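Local atomic coordinates of mandelate racemase/muconate lactonizing enzyme family protein (Bradyrhizobium sp. ORS 278, PDB entry 3TOY), a protein that is of unknown specific function but belongs to the enolase superfamily, whose members pair an N-terminal capping domain with a metal-binding beta/alpha barrel. Residues A133-L138 and E148-S153; A227-R232 and E246-E251. All coordinates share one frame; numbering follows the deposited sequence.

Contact 1 (A133-L138 and E148-S153); sequences AFWDAL and ELLGGS. With P4C (O-acetaldehydyl-hexaethylene glycol), chain H.
The indole N-H of Trp-135 is spent outside this contact: NE1 is hydrogen-bonded to Thr-302 OG1 on helix 300-314, and what the ring offers to Leu-149 and Leu-150 is its carbon skeleton. With CG set opposite the carbonyl carbon (chi1 -83°), the ring extends from helix 122-142 between Leu-150 and Leu-138. Leu-150 reaches over one face with a single methyl, CD2, which lies 4.1 Å from the centroid of the six-membered ring and 27° off its normal, a CH-pi contact. That methyl is 3.8 Å from CZ3 of Trp-135. The opposite face carries Leu-138 from the next turn of the same helix, its CD1 offset toward the rim. Leu-149 comes in at the edge, its CD1 4.4 Å from Trp-135 CE3 and near the ring plane. The same Leu-149 methyl runs on to the helix, 3.8 Å from Leu-138 C and 4.0 Å from Leu-138 CB, so one methyl touches both the indole edge and the helix backbone.

Leu-149 and Leu-150 sit where helix 146-149 ends. Gly-151, at positive phi (88°), closes a Schellman motif, and its N bonds back to Glu-148 O at 3.1 Å. Its backbone also hydrogen-bonds to a second subunit, whose own Gly-151 packs against Trp-135. Leu-150 additionally lines a pocket holding O-acetaldehydyl-hexaethylene glycol, together with Leu-305, Asn-306, Ala-308 and Val-333.

The contact joins helix 122-142 of the N-terminal capping domain to the end of helix 146-149; helix 300-314 of the barrel, through Thr-302 and Ile-301, lies against the same side chains. Apolar contact alone joins the two segments, so orientation here depends on shape: the indole is fixed in rotation by Thr-302 at its nitrogen and by leucine methyls on both faces.

Contact 2 (A227-R232 and E246-E251); sequences AEATRR and EPVPQE. With P4C (O-acetaldehydyl-hexaethylene glycol), chain N.
Ala-229 points its CB from helix 226-236 straight at the loop 246-251, and two side chains there point back at it. Pro-247 CB meets this methyl at 3.7 Å. Val-248 adds CG1, 4.1 Å from Ala-229 CB, coming from the next residue of the loop. The valine reaches it because CG1 stands opposite the carbonyl carbon (chi1 -48°). So small a methyl lets the backbones come close, with Ala-229 and Pro-247 CA atoms 5.8 Å apart. His-256 of helix 253-262 covers Pro-247 and Val-248 in turn, and Val-259 of that helix touches Ala-229.

The setting is the C-terminal barrel of the enolase superfamily. Helix 226-236 is the crossover between parallel strands 215-219 and 243-245, and the loop leaves the second strand just past Glu-245, a calcium ligand along with Asp-219 and Glu-271. Pro-247 is also tied by a backbone hydrogen bond to Leu-224, ahead of the helix.

Elsewhere on the helix, Glu-228 is bent at its second torsion and turns its carboxylate to two arginines. Arg-231 takes it side-on, in its own guanidinium plane: NE bonds to Glu-228 OE1 at 3.0 Å, from 37° out of the carboxylate plane, while NH2 reaches the syn lone pair of Glu-228 OE2 at 2.7 Å. The anti lone pair of that same OE2 accepts Arg-232 NE at 2.8 Å and nearly straight (173°). Arg-232 NH1 goes on to a salt bridge with Asp-199. O19 of O-acetaldehydyl-hexaethylene glycol rests over the centre of one Arg-231 guanidinium face, 3.5 Å from CZ. Farther along the loop, Glu-251 and Gln-250 hold Arg-115 and Gln-120 of a neighbouring subunit.

Overall arrangement
From the N terminus the chain first lays down three strands of the capping domain's antiparallel sheet, which the C-terminal strand 381-382 later joins, then its helices. Contact 1 closes the short connection between helix 122-142 and the end of helix 146-149, just before strand 157-162 opens the barrel. Contact 2 follows later: it closes the loop that runs from helix 226-236 through strand 243-245. The two are in series, neither nested nor crossed. They lie on opposite sides of the chain's centre, nearest atoms about 23 Å apart. Contact 1 ties two helices of the capping domain together, beside barrel helix 300-314; contact 2 lies within the barrel, and each meets a different neighbouring subunit.

Contact 1 (A133-L138 and E148-S153)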
# COMPACT_ATOMS: atom_id res chain seq x y z
N ALA A 133 26.67 -5.04 -33.41
CA ALA A 133 27.76 -5.33 -34.33
C ALA A 133 28.84 -6.19 -33.65
O ALA A 133 29.42 -7.07 -34.29
CB ALA A 133 28.34 -4.05 -34.89
N PHE A 134 29.09 -5.97 -32.35
CA PHE A 134 30.06 -6.84 -31.66
C PHE A 134 29.62 -8.30 -31.64
O PHE A 134 30.41 -9.22 -31.86
CB PHE A 134 30.35 -6.44 -30.21
CG PHE A 134 30.77 -5.01 -30.00
CD1 PHE A 134 31.58 -4.35 -30.92
CD2 PHE A 134 30.40 -4.35 -28.84
CE1 PHE A 134 31.97 -3.03 -30.70
CE2 PHE A 134 30.77 -3.04 -28.61
CZ PHE A 134 31.57 -2.38 -29.54
N TRP A 135 28.36 -8.53 -31.29
CA TRP A 135 27.87 -9.90 -31.24
C TRP A 135 27.86 -10.50 -32.64
O TRP A 135 28.11 -11.70 -32.82
CB TRP A 135 26.45 -9.93 -30.63
CG TRP A 135 26.44 -9.92 -29.12
CD1 TRP A 135 26.21 -8.85 -28.30
CD2 TRP A 135 26.68 -11.04 -28.26
NE1 TRP A 135 26.29 -9.24 -26.98
CE2 TRP A 135 26.57 -10.58 -26.93
CE3 TRP A 135 26.98 -12.39 -28.48
CZ2 TRP A 135 26.76 -11.42 -25.83
CZ3 TRP A 135 27.19 -13.21 -27.38
CH2 TRP A 135 27.06 -12.73 -26.08
N ASP A 136 27.52 -9.68 -33.62
CA ASP A 136 27.50 -10.16 -35.00
C ASP A 136 28.89 -10.68 -35.36
O ASP A 136 29.03 -11.74 -35.98
CB ASP A 136 27.15 -9.02 -35.96
CG ASP A 136 27.30 -9.44 -37.41
OD1 ASP A 136 26.51 -10.29 -37.86
OD2 ASP A 136 28.22 -8.95 -38.08
N ALA A 137 29.91 -9.93 -34.96
CA ALA A 137 31.29 -10.31 -35.24
C ALA A 137 31.65 -11.60 -34.54
O ALA A 137 32.27 -12.48 -35.14
CB ALA A 137 32.25 -9.18 -34.86
N LEU A 138 31.25 -11.74 -33.28
CA LEU A 138 31.52 -12.98 -32.56
C LEU A 138 30.89 -14.17 -33.29
O LEU A 138 31.49 -15.25 -33.39
CB LEU A 138 30.99 -12.90 -31.12
CG LEU A 138 31.78 -12.10 -30.09
CD1 LEU A 138 31.03 -12.15 -28.74
CD2 LEU A 138 33.22 -12.59 -29.93
N GLU A 148 22.58 -19.25 -31.74
CA GLU A 148 23.32 -20.41 -31.19
C GLU A 148 24.39 -20.03 -30.18
O GLU A 148 24.63 -20.77 -29.22
CB GLU A 148 23.93 -21.26 -32.33
CG GLU A 148 22.84 -21.97 -33.11
CD GLU A 148 23.36 -22.67 -34.35
OE1 GLU A 148 24.61 -22.76 -34.52
OE2 GLU A 148 22.52 -23.14 -35.15
N LEU A 149 25.03 -18.88 -30.36
CA LEU A 149 26.00 -18.44 -29.38
C LEU A 149 25.31 -18.25 -28.02
O LEU A 149 25.90 -18.51 -26.97
CB LEU A 149 26.63 -17.11 -29.79
CG LEU A 149 27.52 -17.09 -31.03
CD1 LEU A 149 28.25 -15.77 -31.05
CD2 LEU A 149 28.50 -18.25 -30.99
N LEU A 150 24.05 -17.81 -28.07
CA LEU A 150 23.27 -17.50 -26.87
C LEU A 150 22.63 -18.74 -26.21
O LEU A 150 21.87 -18.61 -25.23
CB LEU A 150 22.20 -16.46 -27.22
CG LEU A 150 22.76 -15.13 -27.75
CD1 LEU A 150 21.63 -14.19 -28.19
CD2 LEU A 150 23.71 -14.47 -26.73
N GLY A 151 22.94 -19.92 -26.74
CA GLY A 151 22.49 -21.18 -26.12
C GLY A 151 21.13 -21.61 -26.62
O GLY A 151 20.53 -22.54 -26.08
N GLY A 152 20.63 -20.94 -27.66
CA GLY A 152 19.34 -21.29 -28.25
C GLY A 152 19.49 -21.87 -29.65
O GLY A 152 20.60 -22.23 -30.07
N SER A 153 18.37 -21.96 -30.36
CA SER A 153 18.36 -22.45 -31.74
C SER A 153 17.56 -21.54 -32.65
O SER A 153 16.65 -20.84 -32.21
CB SER A 153 17.81 -23.89 -31.80
OG SER A 153 16.44 -23.96 -31.42
O1 P4C H . 18.25 -14.13 -19.50
C2 P4C H . 18.31 -14.10 -20.93
C3 P4C H . 18.55 -15.50 -21.50
O4 P4C H . 19.96 -15.76 -21.61
C5 P4C H . 20.27 -16.56 -22.76
C6 P4C H . 21.74 -16.97 -22.79
O7 P4C H . 22.56 -15.87 -23.16
C8 P4C H . 23.94 -15.97 -22.81
C9 P4C H . 24.57 -14.59 -22.94
O10 P4C H . 24.89 -14.07 -21.64
C11 P4C H . 25.04 -12.65 -21.61
C12 P4C H . 25.10 -12.18 -20.16
O13 P4C H . 23.79 -12.19 -19.56
C14 P4C H . 23.78 -11.48 -18.32
C15 P4C H . 22.46 -11.72 -17.59
O16 P4C H . 21.49 -10.77 -18.02

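Contact 2 (A227-R232 and E246-E251)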
# COMPACT_ATOMS: atom_id res chain seq x y z
N ALA A 227 -6.81 9.79 -19.93
CA ALA A 227 -8.28 9.75 -19.91
C ALA A 227 -8.83 9.41 -21.31
O ALA A 227 -9.76 8.60 -21.44
CB ALA A 227 -8.87 11.08 -19.38
N GLU A 228 -8.26 10.01 -22.34
CA GLU A 228 -8.77 9.73 -23.69
C GLU A 228 -8.45 8.30 -24.14
O GLU A 228 -9.27 7.64 -24.79
CB GLU A 228 -8.25 10.75 -24.70
CG GLU A 228 -8.78 10.51 -26.13
CD GLU A 228 -10.30 10.71 -26.30
OE1 GLU A 228 -10.98 11.25 -25.38
OE2 GLU A 228 -10.83 10.36 -27.38
N ALA A 229 -7.26 7.82 -23.78
CA ALA A 229 -6.90 6.45 -24.11
C ALA A 229 -7.90 5.50 -23.46
O ALA A 229 -8.43 4.58 -24.07
CB ALA A 229 -5.48 6.14 -23.65
N THR A 230 -8.18 5.72 -22.18
CA THR A 230 -9.17 4.88 -21.50
C THR A 230 -10.54 4.88 -22.19
O THR A 230 -11.17 3.83 -22.33
CB THR A 230 -9.32 5.31 -20.02
OG1 THR A 230 -8.16 4.86 -19.32
CG2 THR A 230 -10.53 4.64 -19.39
N ARG A 231 -10.99 6.06 -22.58
CA ARG A 231 -12.27 6.23 -23.27
C ARG A 231 -12.28 5.48 -24.61
O ARG A 231 -13.21 4.74 -24.91
CB ARG A 231 -12.55 7.72 -23.51
CG ARG A 231 -14.03 8.00 -23.80
CD ARG A 231 -14.30 9.47 -24.12
NE ARG A 231 -13.63 9.85 -25.35
CZ ARG A 231 -14.20 9.78 -26.56
NH1 ARG A 231 -15.46 9.38 -26.67
NH2 ARG A 231 -13.51 10.11 -27.64
N ARG A 232 -11.24 5.66 -25.42
CA ARG A 232 -11.21 4.99 -26.73
C ARG A 232 -11.10 3.48 -26.59
O ARG A 232 -11.75 2.73 -27.33
CB ARG A 232 -10.04 5.49 -27.57
CG ARG A 232 -10.12 7.00 -27.85
CD ARG A 232 -9.44 7.40 -29.16
NE ARG A 232 -9.49 8.85 -29.34
CZ ARG A 232 -9.04 9.50 -30.41
NH1 ARG A 232 -8.53 8.83 -31.44
NH2 ARG A 232 -9.12 10.82 -30.47
N GLU A 246 1.43 1.78 -26.97
CA GLU A 246 1.77 3.17 -26.60
C GLU A 246 0.59 4.13 -26.68
O GLU A 246 0.60 5.06 -27.47
CB GLU A 246 2.94 3.68 -27.47
CG GLU A 246 4.29 3.03 -27.12
CD GLU A 246 5.46 3.82 -27.72
OE1 GLU A 246 5.40 4.15 -28.92
OE2 GLU A 246 6.43 4.11 -26.99
N PRO A 247 -0.42 3.93 -25.82
CA PRO A 247 -1.57 4.83 -25.84
C PRO A 247 -1.20 6.26 -25.49
O PRO A 247 -1.86 7.17 -25.97
CB PRO A 247 -2.50 4.25 -24.76
CG PRO A 247 -1.59 3.44 -23.88
CD PRO A 247 -0.57 2.86 -24.81
N VAL A 248 -0.16 6.44 -24.68
CA VAL A 248 0.22 7.78 -24.22
C VAL A 248 1.73 7.94 -24.34
O VAL A 248 2.41 7.00 -24.70
CB VAL A 248 -0.28 8.00 -22.76
CG1 VAL A 248 -1.76 7.58 -22.66
CG2 VAL A 248 0.55 7.19 -21.77
N PRO A 249 2.26 9.15 -24.07
CA PRO A 249 3.71 9.31 -24.22
C PRO A 249 4.52 8.23 -23.51
O PRO A 249 4.20 7.84 -22.37
CB PRO A 249 3.98 10.70 -23.64
CG PRO A 249 2.69 11.46 -23.91
CD PRO A 249 1.59 10.42 -23.73
N GLN A 250 5.57 7.76 -24.18
CA GLN A 250 6.40 6.68 -23.66
C GLN A 250 7.01 7.01 -22.29
O GLN A 250 7.22 6.11 -21.49
CB GLN A 250 7.51 6.31 -24.65
CG GLN A 250 8.43 7.47 -25.11
CD GLN A 250 9.74 7.55 -24.34
OE1 GLN A 250 9.96 6.81 -23.38
NE2 GLN A 250 10.63 8.46 -24.77
N GLU A 251 7.32 8.28 -22.04
CA GLU A 251 7.95 8.67 -20.77
C GLU A 251 6.94 8.63 -19.62
O GLU A 251 7.33 8.70 -18.45
CB GLU A 251 8.50 10.10 -20.84
CG GLU A 251 9.54 10.34 -21.94
CD GLU A 251 8.92 10.93 -23.22
OE1 GLU A 251 7.72 10.68 -23.48
OE2 GLU A 251 9.66 11.62 -23.97
O1 P4C N . -8.77 13.60 -22.19
C2 P4C N . -9.17 14.98 -22.14
C3 P4C N . -9.26 15.51 -23.56
O4 P4C N . -8.41 16.64 -23.66
C5 P4C N . -8.12 16.98 -25.01
C6 P4C N . -8.54 18.43 -25.22
O7 P4C N . -9.96 18.48 -25.37
C8 P4C N . -10.41 19.83 -25.50
C9 P4C N . -11.92 19.86 -25.61
O10 P4C N . -12.25 19.26 -26.86
C11 P4C N . -13.64 19.39 -27.12
C12 P4C N . -13.98 18.53 -28.32
O13 P4C N . -13.42 17.23 -28.12
C14 P4C N . -13.84 16.31 -29.13
C15 P4C N . -13.44 14.91 -28.70
O16 P4C N . -14.32 14.50 -27.66
C17 P4C N . -13.77 13.48 -26.82
C18 P4C N . -14.72 13.27 -25.65
O19 P4C N . -15.96 12.75 -26.11
C20 P4C N . -16.95 12.65 -25.08
C21 P4C N . -18.29 12.25 -25.67
O22 P4C N . -18.86 13.32 -26.43